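Local atomic coordinates of succinate-semialdehyde dehydrogenase (NAD(P)(+)) (Marinobacter aquaeolei, PDB entry 3RH9), a protein that probably oxidises succinate semialdehyde to succinate, passing a hydride to NAD(P)+, as a member of the aldehyde dehydrogenase family. Residues 408-413 with 433-438; 414-419 with 452-457; 38-43 with 186-191. One frame throughout, in Å; residues are numbered along the deposited sequence.

Interaction 1 of 3, residues 408-413 with 433-438; sequences AGNDTE and AGLRFG
In the α/β catalytic domain of the aldehyde dehydrogenase fold, the C-terminal ends of helices 402-409 and 425-434, which precede and follow strand 417-421, converge where Asn410 and Phe437 meet. The closest CA pair is Asn410 CA and Leu435 CA, 6.3 Å apart, and Leu435 already has non-helical phi/psi. Asn410 turns its amide toward the chain leaving the second helix, with CG 3.8 Å from both Gly434 O and Arg436 N. The Asn410 and Phe437 side chains pass one another pointing contrary ways, with amide and ring planes only 18° apart. At the rim of that ring, Gly409 O lies in the ring plane, 3.3 Å from Phe437 CZ; the same carbonyl oxygen accepts a hydrogen bond from Arg295. Gly409 CA also stands near Leu435, 4.5 Å from its CD2 methyl. Both chains bend sharply just after their helices, in inverse gamma turns centred on Asp411 and Arg436. The first is closed by Thr412 N to Asn410 O at 2.8 Å, and the second by a weak Phe437 N to Leu435 O bond. Arg436 carries its guanidinium to Pro147 O of the second subunit. Thr412 sets OG1 anti to its backbone nitrogen (chi1 162°), where the hydroxyl bonds Phe414 N, while its other branch, CG2, reaches Phe437 CZ obliquely at 4.0 Å.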
loop_
_atom_site.group_PDB
_atom_site.type_symbol
_atom_site.label_atom_id
_atom_site.label_comp_id
_atom_site.label_asym_id
_atom_site.label_seq_id
_atom_site.Cartn_x
_atom_site.Cartn_y
_atom_site.Cartn_z
ATOM N N ALA A 408 10.546 24.387 -7.082
ATOM C CA ALA A 408 9.580 24.704 -8.106
ATOM C C ALA A 408 8.974 23.418 -8.644
ATOM O O ALA A 408 7.767 23.334 -8.848
ATOM C CB ALA A 408 10.229 25.496 -9.205
ATOM N N GLY A 409 9.821 22.410 -8.854
ATOM C CA GLY A 409 9.374 21.123 -9.352
ATOM C C GLY A 409 8.450 20.403 -8.389
ATOM O O GLY A 409 7.555 19.659 -8.801
ATOM N N ASN A 410 8.667 20.623 -7.099
ATOM C CA ASN A 410 7.885 19.945 -6.083
ATOM C C ASN A 410 6.608 20.707 -5.770
ATOM O O ASN A 410 5.798 20.270 -4.947
ATOM C CB ASN A 410 8.702 19.754 -4.808
ATOM C CG ASN A 410 9.777 18.699 -4.951
ATOM O OD1 ASN A 410 10.817 18.767 -4.296
ATOM N ND2 ASN A 410 9.530 17.710 -5.794
ATOM N N ASP A 411 6.429 21.843 -6.433
ATOM C CA ASP A 411 5.327 22.744 -6.121
ATOM C C ASP A 411 4.035 22.254 -6.787
ATOM O O ASP A 411 3.511 22.868 -7.718
ATOM C CB ASP A 411 5.699 24.154 -6.562
ATOM C CG ASP A 411 4.573 25.139 -6.378
ATOM O OD1 ASP A 411 3.847 25.030 -5.358
ATOM O OD2 ASP A 411 4.415 26.012 -7.261
ATOM N N THR A 412 3.544 21.118 -6.299
ATOM C CA THR A 412 2.444 20.388 -6.924
ATOM C C THR A 412 1.941 19.321 -5.962
ATOM O O THR A 412 2.666 18.888 -5.077
ATOM C CB THR A 412 2.874 19.727 -8.284
ATOM O OG1 THR A 412 1.943 18.690 -8.651
ATOM C CG2 THR A 412 4.295 19.134 -8.189
ATOM N N GLU A 413 0.695 18.910 -6.143
ATOM C CA GLU A 413 0.091 17.826 -5.371
ATOM C C GLU A 413 0.782 16.501 -5.591
ATOM O O GLU A 413 0.748 15.617 -4.724
ATOM C CB GLU A 413 -1.363 17.643 -5.802
ATOM C CG GLU A 413 -2.350 18.233 -4.863
ATOM C CD GLU A 413 -3.743 18.127 -5.408
ATOM O OE1 GLU A 413 -4.709 18.208 -4.610
ATOM O OE2 GLU A 413 -3.866 17.958 -6.642
ATOM N N ALA A 433 17.459 13.374 -5.868
ATOM C CA ALA A 433 17.201 13.155 -4.445
ATOM C C ALA A 433 16.115 14.079 -3.848
ATOM O O ALA A 433 15.309 13.652 -3.008
ATOM C CB ALA A 433 18.494 13.245 -3.648
ATOM N N GLY A 434 16.097 15.334 -4.282
ATOM C CA GLY A 434 15.226 16.314 -3.675
ATOM C C GLY A 434 13.874 16.336 -4.339
ATOM O O GLY A 434 12.896 16.840 -3.780
ATOM N N LEU A 435 13.824 15.787 -5.547
ATOM C CA LEU A 435 12.586 15.708 -6.306
ATOM C C LEU A 435 11.720 14.611 -5.754
ATOM O O LEU A 435 12.105 13.451 -5.798
ATOM C CB LEU A 435 12.885 15.433 -7.775
ATOM C CG LEU A 435 13.265 16.665 -8.603
ATOM C CD1 LEU A 435 13.535 16.256 -10.028
ATOM C CD2 LEU A 435 12.178 17.725 -8.566
ATOM N N ARG A 436 10.557 14.966 -5.221
ATOM C CA ARG A 436 9.628 13.959 -4.718
ATOM C C ARG A 436 8.797 13.352 -5.871
ATOM O O ARG A 436 7.581 13.529 -5.947
ATOM C CB ARG A 436 8.709 14.571 -3.659
ATOM C CG ARG A 436 9.415 15.416 -2.610
ATOM C CD ARG A 436 9.593 14.654 -1.307
ATOM N NE ARG A 436 10.548 13.562 -1.455
ATOM C CZ ARG A 436 10.749 12.609 -0.554
ATOM N NH1 ARG A 436 10.056 12.595 0.575
ATOM N NH2 ARG A 436 11.642 11.664 -0.790
ATOM N N PHE A 437 9.470 12.654 -6.774
ATOM C CA PHE A 437 8.802 11.991 -7.883
ATOM C C PHE A 437 9.242 10.531 -7.974
ATOM O O PHE A 437 10.384 10.188 -7.684
ATOM C CB PHE A 437 9.058 12.729 -9.194
ATOM C CG PHE A 437 8.378 14.046 -9.265
ATOM C CD1 PHE A 437 8.922 15.154 -8.640
ATOM C CD2 PHE A 437 7.171 14.181 -9.929
ATOM C CE1 PHE A 437 8.280 16.351 -8.686
ATOM C CE2 PHE A 437 6.521 15.385 -9.972
ATOM C CZ PHE A 437 7.071 16.466 -9.360
ATOM N N GLY A 438 8.315 9.668 -8.362
ATOM C CA GLY A 438 8.611 8.257 -8.435
ATOM C C GLY A 438 9.575 7.958 -9.549
ATOM O O GLY A 438 10.238 6.937 -9.529
#

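Interaction 2 of 3, residues 414-419 with 452-457; sequences FGLASY and APFGGM
Leu416 and Phe454 form the tight part of this contact: the leucine CD1 methyl approaches Phe454 CZ to 3.5 Å, and the two side chains cross at about a right angle. That methyl comes obliquely to the ring. Leu416 CD1 also lies 3.6 Å from Gly455 C, on the glycine backbone beyond. With CG anti to the backbone nitrogen (chi1 -161°), the leucine branch brings CD1 to both. Close approach of the chains is evident at Leu416 CA and Gly456 CA, 4.3 Å apart, where glycine has no side chain to hold them off. Residues 453-456 carry the Pro-Phe-Gly-Gly sequence familiar from aldehyde dehydrogenases, in the loop between strands 439-442 and 461-462. Their neighbour 414-419 runs into the large catalytic-domain sheet, and the Phe454 side chain comes within about 3 Å of that of Glu256, the predicted active-site residue. One direct hydrogen bond ties the backbones, Met457 N to Gly415 O at 3.1 Å. It is fairly straight at the hydrogen (154°), but the donor sits above the carbonyl plane, 45° out of it. Gly456 adds a CA-H...O contact to the same oxygen. Away from this grip the packing thins. Selenomethionine Met457 brings no side-chain atom nearer than 4.2 Å, its CB to Gly415 O, and its extended chain leads away from 414-419; it packs on Glu476 of the second subunit. The partly exposed Phe414 stands off too: its nearest side-chain atom, Phe414 CB, is 5.7 Å from Met457 O, and the ring leads away.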
loop_
_atom_site.group_PDB
_atom_site.type_symbol
_atom_site.label_atom_id
_atom_site.label_comp_id
_atom_site.label_asym_id
_atom_site.label_seq_id
_atom_site.Cartn_x
_atom_site.Cartn_y
_atom_site.Cartn_z
ATOM N N PHE A 414 1.389 16.369 -6.769
ATOM C CA PHE A 414 1.795 15.070 -7.286
ATOM C C PHE A 414 3.285 14.792 -7.207
ATOM O O PHE A 414 4.060 15.607 -6.717
ATOM C CB PHE A 414 1.305 14.923 -8.723
ATOM C CG PHE A 414 -0.148 15.231 -8.882
ATOM C CD1 PHE A 414 -1.106 14.405 -8.321
ATOM C CD2 PHE A 414 -0.559 16.363 -9.563
ATOM C CE1 PHE A 414 -2.443 14.682 -8.450
ATOM C CE2 PHE A 414 -1.904 16.647 -9.694
ATOM C CZ PHE A 414 -2.852 15.802 -9.136
ATOM N N GLY A 415 3.659 13.619 -7.697
ATOM C CA GLY A 415 5.030 13.156 -7.683
ATOM C C GLY A 415 5.181 11.907 -8.538
ATOM O O GLY A 415 5.760 10.901 -8.104
ATOM N N LEU A 416 4.648 11.962 -9.753
ATOM C CA LEU A 416 4.813 10.856 -10.671
ATOM C C LEU A 416 6.170 10.963 -11.366
ATOM O O LEU A 416 7.170 10.503 -10.824
ATOM C CB LEU A 416 3.655 10.779 -11.666
ATOM C CG LEU A 416 3.420 9.462 -12.415
ATOM C CD1 LEU A 416 3.641 8.255 -11.503
ATOM C CD2 LEU A 416 2.018 9.414 -13.056
ATOM N N ALA A 417 6.227 11.576 -12.545
ATOM C CA ALA A 417 7.496 11.649 -13.268
ATOM C C ALA A 417 8.154 13.042 -13.262
ATOM O O ALA A 417 7.515 14.043 -12.968
ATOM C CB ALA A 417 7.336 11.128 -14.678
ATOM N N SER A 418 9.444 13.070 -13.574
ATOM C CA SER A 418 10.241 14.293 -13.585
ATOM C C SER A 418 11.540 14.064 -14.364
ATOM O O SER A 418 11.961 12.928 -14.559
ATOM C CB SER A 418 10.552 14.762 -12.164
ATOM O OG SER A 418 11.043 13.699 -11.372
ATOM N N TYR A 419 12.169 15.133 -14.838
ATOM C CA TYR A 419 13.356 14.967 -15.674
ATOM C C TYR A 419 14.322 16.099 -15.460
ATOM O O TYR A 419 13.914 17.254 -15.311
ATOM C CB TYR A 419 12.968 14.909 -17.144
ATOM C CG TYR A 419 11.861 13.944 -17.404
ATOM C CD1 TYR A 419 12.129 12.609 -17.688
ATOM C CD2 TYR A 419 10.535 14.354 -17.342
ATOM C CE1 TYR A 419 11.107 11.713 -17.914
ATOM C CE2 TYR A 419 9.508 13.459 -17.563
ATOM C CZ TYR A 419 9.808 12.149 -17.848
ATOM O OH TYR A 419 8.793 11.277 -18.080
ATOM N N ALA A 452 11.871 -1.938 -14.182
ATOM C CA ALA A 452 12.050 -1.064 -13.009
ATOM C C ALA A 452 10.748 -0.499 -12.416
ATOM O O ALA A 452 9.773 -0.300 -13.121
ATOM C CB ALA A 452 13.053 0.057 -13.314
ATOM N N PRO A 453 10.728 -0.260 -11.100
ATOM C CA PRO A 453 9.474 0.164 -10.460
ATOM C C PRO A 453 9.029 1.549 -10.907
ATOM O O PRO A 453 9.865 2.428 -11.108
ATOM C CB PRO A 453 9.825 0.166 -8.962
ATOM C CG PRO A 453 11.361 0.257 -8.917
ATOM C CD PRO A 453 11.787 -0.553 -10.112
ATOM N N PHE A 454 7.724 1.737 -11.062
ATOM C CA PHE A 454 7.173 3.030 -11.456
ATOM C C PHE A 454 5.870 3.312 -10.712
ATOM O O PHE A 454 5.017 2.441 -10.581
ATOM C CB PHE A 454 6.949 3.100 -12.967
ATOM C CG PHE A 454 6.290 4.377 -13.426
ATOM C CD1 PHE A 454 7.025 5.545 -13.557
ATOM C CD2 PHE A 454 4.944 4.408 -13.734
ATOM C CE1 PHE A 454 6.427 6.717 -13.974
ATOM C CE2 PHE A 454 4.336 5.583 -14.156
ATOM C CZ PHE A 454 5.076 6.733 -14.270
ATOM N N GLY A 455 5.723 4.535 -10.222
ATOM C CA GLY A 455 4.586 4.885 -9.403
ATOM C C GLY A 455 4.832 6.226 -8.767
ATOM O O GLY A 455 5.897 6.807 -8.927
ATOM N N GLY A 456 3.847 6.727 -8.042
ATOM C CA GLY A 456 3.943 8.069 -7.532
ATOM C C GLY A 456 4.200 8.161 -6.044
ATOM O O GLY A 456 3.779 7.286 -5.272
HETATM N N MSE A 457 4.924 9.216 -5.660
HETATM C CA MSE A 457 4.933 9.690 -4.282
HETATM C C MSE A 457 3.770 10.635 -4.199
HETATM O O MSE A 457 3.072 10.830 -5.194
HETATM C CB MSE A 457 6.192 10.482 -3.982
HETATM C CG MSE A 457 7.452 9.747 -4.288
HETATM SE SE MSE A 457 8.927 10.590 -3.338
HETATM C CE MSE A 457 10.438 9.705 -4.256
#

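Interaction 3 of 3, residues 38-43 with 186-191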
loop_
_atom_site.group_PDB
_atom_site.type_symbol
_atom_site.label_atom_id
_atom_site.label_comp_id
_atom_site.label_asym_id
_atom_site.label_seq_id
_atom_site.Cartn_x
_atom_site.Cartn_y
_atom_site.Cartn_z
ATOM N N SER A 38 -16.634 10.031 -36.487
ATOM C CA SER A 38 -17.600 8.948 -36.724
ATOM C C SER A 38 -17.571 7.857 -35.649
ATOM O O SER A 38 -16.534 7.573 -35.040
ATOM C CB SER A 38 -17.380 8.275 -38.092
ATOM O OG SER A 38 -17.417 9.182 -39.178
ATOM N N VAL A 39 -18.720 7.231 -35.452
ATOM C CA VAL A 39 -18.842 6.056 -34.602
ATOM C C VAL A 39 -18.261 4.827 -35.309
ATOM O O VAL A 39 -18.606 4.543 -36.450
ATOM C CB VAL A 39 -20.328 5.823 -34.243
ATOM C CG1 VAL A 39 -20.578 4.391 -33.833
ATOM C CG2 VAL A 39 -20.760 6.811 -33.154
ATOM N N ILE A 40 -17.368 4.103 -34.647
ATOM C CA ILE A 40 -16.719 2.968 -35.305
ATOM C C ILE A 40 -17.136 1.634 -34.700
ATOM O O ILE A 40 -16.811 0.576 -35.229
ATOM C CB ILE A 40 -15.172 3.102 -35.364
ATOM C CG1 ILE A 40 -14.560 3.111 -33.961
ATOM C CG2 ILE A 40 -14.783 4.359 -36.131
ATOM C CD1 ILE A 40 -13.055 3.302 -33.951
ATOM N N ALA A 41 -17.892 1.691 -33.614
ATOM C CA ALA A 41 -18.345 0.474 -32.975
ATOM C C ALA A 41 -19.421 0.768 -31.953
ATOM O O ALA A 41 -19.464 1.857 -31.382
ATOM C CB ALA A 41 -17.170 -0.240 -32.319
ATOM N N LYS A 42 -20.290 -0.210 -31.734
ATOM C CA LYS A 42 -21.276 -0.137 -30.668
ATOM C C LYS A 42 -21.100 -1.309 -29.696
ATOM O O LYS A 42 -21.415 -2.457 -30.016
ATOM C CB LYS A 42 -22.686 -0.119 -31.242
ATOM C CG LYS A 42 -23.040 1.152 -32.004
ATOM C CD LYS A 42 -24.432 1.039 -32.633
ATOM C CE LYS A 42 -25.281 2.305 -32.449
ATOM N NZ LYS A 42 -24.794 3.484 -33.217
ATOM N N VAL A 43 -20.600 -1.005 -28.503
ATOM C CA VAL A 43 -20.298 -2.016 -27.503
ATOM C C VAL A 43 -21.398 -2.149 -26.452
ATOM O O VAL A 43 -21.963 -1.156 -26.000
ATOM C CB VAL A 43 -18.975 -1.678 -26.785
ATOM C CG1 VAL A 43 -18.504 -2.857 -25.958
ATOM C CG2 VAL A 43 -17.920 -1.292 -27.794
ATOM N N THR A 186 -11.889 3.513 -25.219
ATOM C CA THR A 186 -10.975 2.567 -25.861
ATOM C C THR A 186 -11.178 1.114 -25.443
ATOM O O THR A 186 -10.259 0.481 -24.932
ATOM C CB THR A 186 -9.506 2.964 -25.618
ATOM O OG1 THR A 186 -9.333 3.301 -24.235
ATOM C CG2 THR A 186 -9.119 4.159 -26.496
ATOM N N PRO A 187 -12.377 0.570 -25.688
ATOM C CA PRO A 187 -12.676 -0.813 -25.321
ATOM C C PRO A 187 -12.178 -1.813 -26.368
ATOM O O PRO A 187 -11.984 -2.981 -26.054
ATOM C CB PRO A 187 -14.201 -0.844 -25.300
ATOM C CG PRO A 187 -14.662 0.479 -25.836
ATOM C CD PRO A 187 -13.502 1.185 -26.404
ATOM N N LEU A 188 -11.974 -1.362 -27.598
ATOM C CA LEU A 188 -11.736 -2.291 -28.696
ATOM C C LEU A 188 -10.350 -2.911 -28.642
ATOM O O LEU A 188 -10.141 -4.037 -29.103
ATOM C CB LEU A 188 -11.963 -1.617 -30.056
ATOM C CG LEU A 188 -13.240 -0.783 -30.193
ATOM C CD1 LEU A 188 -13.183 0.023 -31.474
ATOM C CD2 LEU A 188 -14.501 -1.649 -30.110
ATOM N N THR A 189 -9.394 -2.175 -28.096
ATOM C CA THR A 189 -8.057 -2.712 -27.995
ATOM C C THR A 189 -8.168 -3.832 -26.986
ATOM O O THR A 189 -7.535 -4.873 -27.125
ATOM C CB THR A 189 -7.040 -1.646 -27.561
ATOM O OG1 THR A 189 -6.892 -0.700 -28.617
ATOM C CG2 THR A 189 -5.688 -2.255 -27.307
HETATM N N MSE A 190 -9.007 -3.614 -25.979
HETATM C CA MSE A 190 -9.180 -4.592 -24.923
HETATM C C MSE A 190 -9.831 -5.847 -25.492
HETATM O O MSE A 190 -9.402 -6.977 -25.220
HETATM C CB MSE A 190 -10.017 -4.021 -23.775
HETATM C CG MSE A 190 -9.868 -4.821 -22.489
HETATM SE SE MSE A 190 -7.977 -4.860 -21.959
HETATM C CE MSE A 190 -7.914 -6.592 -21.131
ATOM N N ILE A 191 -10.870 -5.644 -26.287
ATOM C CA ILE A 191 -11.535 -6.772 -26.898
ATOM C C ILE A 191 -10.541 -7.575 -27.741
ATOM O O ILE A 191 -10.498 -8.802 -27.657
ATOM C CB ILE A 191 -12.773 -6.335 -27.699
ATOM C CG1 ILE A 191 -13.818 -5.771 -26.742
ATOM C CG2 ILE A 191 -13.360 -7.516 -28.438
ATOM C CD1 ILE A 191 -15.026 -5.237 -27.418
#
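The forked end of Leu188 is the main bump here, entering a shallow hollow lined by Ile40, Ala41 and Val43. Both methyls touch Ala41 CB; CD2 goes on to Val43 and CD1 to Ile40. Leu188 CD2 comes closest, 3.7 Å from Ala41 CB, with the small alanine side chain at the middle of the hollow, and it also lies 4.1 Å from Val43 CG2. On the other flank, Leu188 CD1 meets Ile40 CD1 at 4.1 Å. The leucine belongs to an early turn of helix 188-197, which links parallel strands 178-181 and 207-209 in a beta-alpha-beta unit of the six-stranded, Rossmann-like sheet. The hollow belongs to strand 39-44 of a separate two-stranded antiparallel sheet, paired with 28-32. Leu188 N is hydrogen-bonded to Glu98 of helix 88-99. Val43 supplies a return bump. With CG1 anti to its backbone nitrogen (chi1 -168°), its two methyls spread over Pro187 and Ile191: Val43 CG2 faces Pro187 CG at 4.2 Å, while Val43 CG1 only grazes Ile191 CD1 at 4.5 Å. Pro187 and Ile191, four residues apart and joined by the Ile191 N to Pro187 O bond at 2.9 Å, both face the strand.

In the fold
Along the chain, interaction 3 closes well before the others open, whereas the segments of interactions 1 and 2 alternate. Those two have centres 9 Å apart and touch, with a probable hydrogen bond from Gly438 N to Gly415 O at 2.8 Å. Interaction 2 includes the start of strand 417-421 of the seven-stranded sheet, against which Leu435 and Phe437 of interaction 1 pack; both contacts reach the second subunit, so the helix ends, the loop near predicted active-site Glu256 and the dimer interface are continuous. Interaction 3 lies on the opposite side of the chain's centre, its centre 37 Å from that of interaction 1 and 30 Å from that of interaction 2, joining the N-terminal hairpin to the six-stranded sheet's layer.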